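Local coordinates for SusD superfamily protein (Bacteroides thetaiotaomicron, PDB 3MCX) that probably helps capture glycans at the outer membrane, as other SusD-family proteins do, and binds zinc ions in the crystal, at residues N289-L301 with L429-T441. Sequence-based numbering, arbitrary orientation.
Sequences NNLILSEDFLNLL and LAIERKGSWHLET
Asp296 OD1 is gripped from opposite faces of its carboxylate: His438 NE2 donates to it at 2.8 Å, and Gly435 N comes in from the other side. Asp296 OD2 offers its syn lone pair to Lys434 N at 3.0 Å and also takes a water that bridges to Glu432 O, so four donors fix the rotation of this group. Here, within the SusD-family fold, the first turn of helix 295-301, N-capped by Ser294, whose OG accepts from Phe297 N and is also hydrogen-bonded to Ala54 O, is docked on the loop after strand 431-432, where a type I beta turn runs from Gly435 to His438. The imidazole meets Asp296 with its edge, the two planes 64° apart; its other nitrogen, ND1, is bonded to Tyr72 OH, which helps set the ring, and Arg433 CB lies over one face.

Within the same turn, Trp437 crosses Glu295, whose CB sits over the six-membered ring, 3.6 Å from its centroid. With CG anti to the backbone N (chi1 -164°), the Glu295 chain runs on past CH2 and CZ3; in the conformer described, one of two modelled, Glu295 OE1 accepts from Ser436 N at 2.9 Å, the N-H coming down on it from over the carboxylate. Leu298 CD1 lies at the ring edge, 3.9 Å from Trp437 CZ2. A phenylalanine in place of Trp437 would probably leave the carbonyl of Leu293 without its indole donor and open a gap beside Leu298. That indole bond is nearly linear: Trp437 NE1 reaches Leu293 O at 2.9 Å and 173°, lying in the plane of the Leu293 carbonyl and pointing at one of its lone pairs.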
# COMPACT_ATOMS: atom_id res chain seq x y z
N ASN A 289 -15.47 7.49 10.82
CA ASN A 289 -15.49 6.43 9.83
C ASN A 289 -15.88 6.92 8.43
O ASN A 289 -16.83 7.69 8.28
CB ASN A 289 -16.48 5.33 10.26
CG ASN A 289 -16.68 4.27 9.21
OD1 ASN A 289 -17.36 4.54 8.20
ND2 ASN A 289 -16.10 3.08 9.41
N ASN A 290 -15.15 6.46 7.43
CA ASN A 290 -15.67 6.52 6.07
C ASN A 290 -15.23 5.40 5.17
O ASN A 290 -15.15 5.59 3.97
CB ASN A 290 -15.45 7.87 5.39
CG ASN A 290 -16.53 8.14 4.34
OD1 ASN A 290 -17.58 7.48 4.38
ND2 ASN A 290 -16.31 9.11 3.43
N LEU A 291 -14.95 4.22 5.75
CA LEU A 291 -14.59 3.03 5.00
C LEU A 291 -15.39 1.87 5.55
O LEU A 291 -15.36 1.60 6.75
CB LEU A 291 -13.10 2.74 5.08
CG LEU A 291 -12.19 3.76 4.39
CD1 LEU A 291 -10.79 3.72 4.96
CD2 LEU A 291 -12.14 3.59 2.86
N ILE A 292 -16.10 1.19 4.66
CA ILE A 292 -16.82 -0.03 4.99
C ILE A 292 -16.62 -1.01 3.86
O ILE A 292 -16.26 -0.61 2.74
CB ILE A 292 -18.31 0.18 5.26
CG1 ILE A 292 -19.06 0.82 4.06
CG2 ILE A 292 -18.50 1.04 6.56
CD1 ILE A 292 -20.58 0.86 4.17
N LEU A 293 -16.86 -2.29 4.13
CA LEU A 293 -16.77 -3.34 3.13
C LEU A 293 -18.00 -3.33 2.24
O LEU A 293 -19.13 -3.09 2.73
CB LEU A 293 -16.61 -4.68 3.83
CG LEU A 293 -15.37 -4.80 4.74
CD1 LEU A 293 -15.40 -6.07 5.63
CD2 LEU A 293 -14.07 -4.77 3.89
N SER A 294 -17.80 -3.61 0.96
CA SER A 294 -18.89 -3.71 0.01
C SER A 294 -19.53 -5.09 0.00
O SER A 294 -18.98 -6.07 0.52
CB SER A 294 -18.37 -3.41 -1.38
OG SER A 294 -17.54 -4.48 -1.81
N GLU A 295 -20.68 -5.17 -0.61
CA GLU A 295 -21.31 -6.46 -0.81
C GLU A 295 -20.48 -7.33 -1.77
O GLU A 295 -20.49 -8.56 -1.67
CB GLU A 295 -22.73 -6.31 -1.35
CG GLU A 295 -23.55 -7.57 -1.21
CD GLU A 295 -24.87 -7.46 -1.92
OE1 GLU A 295 -24.88 -6.83 -3.02
OE2 GLU A 295 -25.88 -8.06 -1.41
N ASP A 296 -19.76 -6.70 -2.70
CA ASP A 296 -18.82 -7.47 -3.55
C ASP A 296 -17.86 -8.26 -2.68
O ASP A 296 -17.62 -9.42 -2.94
CB ASP A 296 -18.03 -6.58 -4.52
CG ASP A 296 -18.88 -5.56 -5.24
OD1 ASP A 296 -19.40 -4.60 -4.62
OD2 ASP A 296 -19.00 -5.70 -6.48
N PHE A 297 -17.27 -7.61 -1.67
CA PHE A 297 -16.33 -8.29 -0.81
C PHE A 297 -16.98 -9.38 0.03
O PHE A 297 -16.48 -10.49 0.13
CB PHE A 297 -15.63 -7.30 0.14
CG PHE A 297 -14.60 -7.98 0.99
CD1 PHE A 297 -13.43 -8.45 0.41
CD2 PHE A 297 -14.84 -8.25 2.33
CE1 PHE A 297 -12.49 -9.15 1.16
CE2 PHE A 297 -13.93 -8.95 3.08
CZ PHE A 297 -12.75 -9.40 2.49
N LEU A 298 -18.10 -9.06 0.67
CA LEU A 298 -18.77 -10.06 1.52
C LEU A 298 -19.19 -11.26 0.68
O LEU A 298 -19.06 -12.40 1.11
CB LEU A 298 -19.95 -9.46 2.31
CG LEU A 298 -19.54 -8.43 3.39
CD1 LEU A 298 -20.79 -8.01 4.19
CD2 LEU A 298 -18.43 -8.96 4.31
N ASN A 299 -19.70 -11.00 -0.51
CA ASN A 299 -20.10 -12.13 -1.38
C ASN A 299 -18.88 -13.00 -1.70
O ASN A 299 -18.96 -14.23 -1.69
CB ASN A 299 -20.75 -11.63 -2.68
CG ASN A 299 -22.20 -11.20 -2.51
OD1 ASN A 299 -22.84 -11.42 -1.47
ND2 ASN A 299 -22.73 -10.55 -3.54
N LEU A 300 -17.75 -12.37 -2.01
CA LEU A 300 -16.51 -13.12 -2.32
C LEU A 300 -16.09 -13.96 -1.12
O LEU A 300 -15.80 -15.14 -1.25
CB LEU A 300 -15.39 -12.17 -2.70
CG LEU A 300 -14.02 -12.80 -2.90
CD1 LEU A 300 -13.99 -13.76 -4.08
CD2 LEU A 300 -12.97 -11.72 -3.10
N LEU A 301 -16.04 -13.34 0.05
CA LEU A 301 -15.61 -14.08 1.26
C LEU A 301 -16.58 -15.21 1.63
O LEU A 301 -16.17 -16.28 2.07
CB LEU A 301 -15.44 -13.12 2.44
CG LEU A 301 -14.49 -13.57 3.55
CD1 LEU A 301 -13.03 -13.75 3.07
CD2 LEU A 301 -14.54 -12.53 4.67
N LEU A 429 -7.67 -5.31 -15.98
CA LEU A 429 -9.02 -5.72 -15.60
C LEU A 429 -9.86 -4.52 -15.22
O LEU A 429 -9.38 -3.64 -14.50
CB LEU A 429 -8.98 -6.65 -14.39
CG LEU A 429 -8.24 -7.95 -14.64
CD1 LEU A 429 -8.21 -8.76 -13.32
CD2 LEU A 429 -8.83 -8.80 -15.79
N ALA A 430 -11.09 -4.49 -15.69
CA ALA A 430 -12.07 -3.50 -15.26
C ALA A 430 -12.49 -3.75 -13.82
O ALA A 430 -12.71 -4.89 -13.41
CB ALA A 430 -13.31 -3.51 -16.16
N ILE A 431 -12.69 -2.64 -13.13
CA ILE A 431 -13.14 -2.61 -11.72
C ILE A 431 -14.62 -2.31 -11.75
O ILE A 431 -15.01 -1.27 -12.28
CB ILE A 431 -12.41 -1.52 -10.98
CG1 ILE A 431 -10.93 -1.88 -10.84
CG2 ILE A 431 -13.06 -1.33 -9.60
CD1 ILE A 431 -10.08 -0.65 -10.56
N GLU A 432 -15.46 -3.21 -11.24
CA GLU A 432 -16.92 -3.00 -11.24
C GLU A 432 -17.41 -3.01 -9.80
O GLU A 432 -17.17 -3.96 -9.05
CB GLU A 432 -17.67 -4.07 -12.05
CG GLU A 432 -17.46 -3.98 -13.58
CD GLU A 432 -18.31 -5.00 -14.34
OE1 GLU A 432 -18.04 -6.22 -14.24
OE2 GLU A 432 -19.28 -4.57 -14.99
N ARG A 433 -18.09 -1.94 -9.42
CA ARG A 433 -18.72 -1.82 -8.11
C ARG A 433 -20.17 -2.28 -8.26
O ARG A 433 -21.03 -1.50 -8.65
CB ARG A 433 -18.64 -0.36 -7.66
CG ARG A 433 -17.30 0.12 -7.22
CD ARG A 433 -16.32 0.54 -8.36
NE ARG A 433 -15.19 1.14 -7.69
CZ ARG A 433 -15.12 2.40 -7.27
NH1 ARG A 433 -15.94 3.34 -7.73
NH2 ARG A 433 -14.15 2.73 -6.46
N LYS A 434 -20.43 -3.56 -7.96
CA LYS A 434 -21.72 -4.18 -8.23
C LYS A 434 -22.62 -4.34 -7.00
O LYS A 434 -23.83 -4.45 -7.13
CB LYS A 434 -21.56 -5.57 -8.87
CG LYS A 434 -20.99 -5.51 -10.30
CD LYS A 434 -21.32 -6.80 -11.02
CE LYS A 434 -20.20 -7.24 -11.94
NZ LYS A 434 -20.35 -8.72 -12.32
N GLY A 435 -21.99 -4.29 -5.83
CA GLY A 435 -22.68 -4.50 -4.58
C GLY A 435 -23.80 -3.52 -4.32
O GLY A 435 -23.70 -2.34 -4.69
N SER A 436 -24.84 -3.97 -3.64
CA SER A 436 -26.08 -3.21 -3.51
C SER A 436 -26.01 -1.98 -2.61
O SER A 436 -26.94 -1.16 -2.66
CB SER A 436 -27.25 -4.11 -3.07
OG SER A 436 -27.07 -4.52 -1.74
N TRP A 437 -24.97 -1.86 -1.78
CA TRP A 437 -24.82 -0.65 -0.99
C TRP A 437 -23.72 0.29 -1.41
O TRP A 437 -23.40 1.23 -0.70
CB TRP A 437 -24.80 -0.93 0.52
CG TRP A 437 -23.75 -1.91 1.04
CD1 TRP A 437 -22.49 -1.63 1.42
CD2 TRP A 437 -23.94 -3.31 1.30
NE1 TRP A 437 -21.86 -2.76 1.88
CE2 TRP A 437 -22.73 -3.81 1.80
CE3 TRP A 437 -25.03 -4.19 1.16
CZ2 TRP A 437 -22.57 -5.14 2.19
CZ3 TRP A 437 -24.87 -5.52 1.53
CH2 TRP A 437 -23.65 -5.98 2.03
N HIS A 438 -23.14 0.09 -2.60
CA HIS A 438 -22.32 1.14 -3.15
C HIS A 438 -23.12 2.42 -3.22
O HIS A 438 -24.36 2.43 -3.42
CB HIS A 438 -21.79 0.73 -4.51
CG HIS A 438 -20.59 -0.16 -4.42
ND1 HIS A 438 -19.33 0.30 -4.05
CD2 HIS A 438 -20.45 -1.49 -4.65
CE1 HIS A 438 -18.48 -0.72 -4.04
NE2 HIS A 438 -19.14 -1.82 -4.42
N LEU A 439 -22.39 3.52 -3.10
CA LEU A 439 -23.08 4.80 -3.02
C LEU A 439 -23.69 5.21 -4.34
O LEU A 439 -23.12 4.94 -5.41
CB LEU A 439 -22.14 5.90 -2.55
CG LEU A 439 -21.52 5.64 -1.20
CD1 LEU A 439 -20.74 6.91 -0.70
CD2 LEU A 439 -22.50 5.13 -0.16
N GLU A 440 -24.79 5.95 -4.29
CA GLU A 440 -25.45 6.43 -5.49
C GLU A 440 -24.59 7.43 -6.26
O GLU A 440 -24.77 7.64 -7.45
CB GLU A 440 -26.82 7.03 -5.18
CG GLU A 440 -27.87 6.00 -4.70
CD GLU A 440 -28.08 4.84 -5.66
OE1 GLU A 440 -28.22 5.12 -6.87
OE2 GLU A 440 -28.10 3.67 -5.18
N THR A 441 -23.66 8.08 -5.58
CA THR A 441 -22.76 9.00 -6.27
C THR A 441 -21.94 8.34 -7.38
O THR A 441 -21.48 9.05 -8.29
CB THR A 441 -21.77 9.64 -5.27
OG1 THR A 441 -21.17 8.62 -4.46
CG2 THR A 441 -22.47 10.69 -4.40
O HOH W 1 -21.82 -2.66 -1.63
O HOH W 2 -17.18 -6.53 -8.48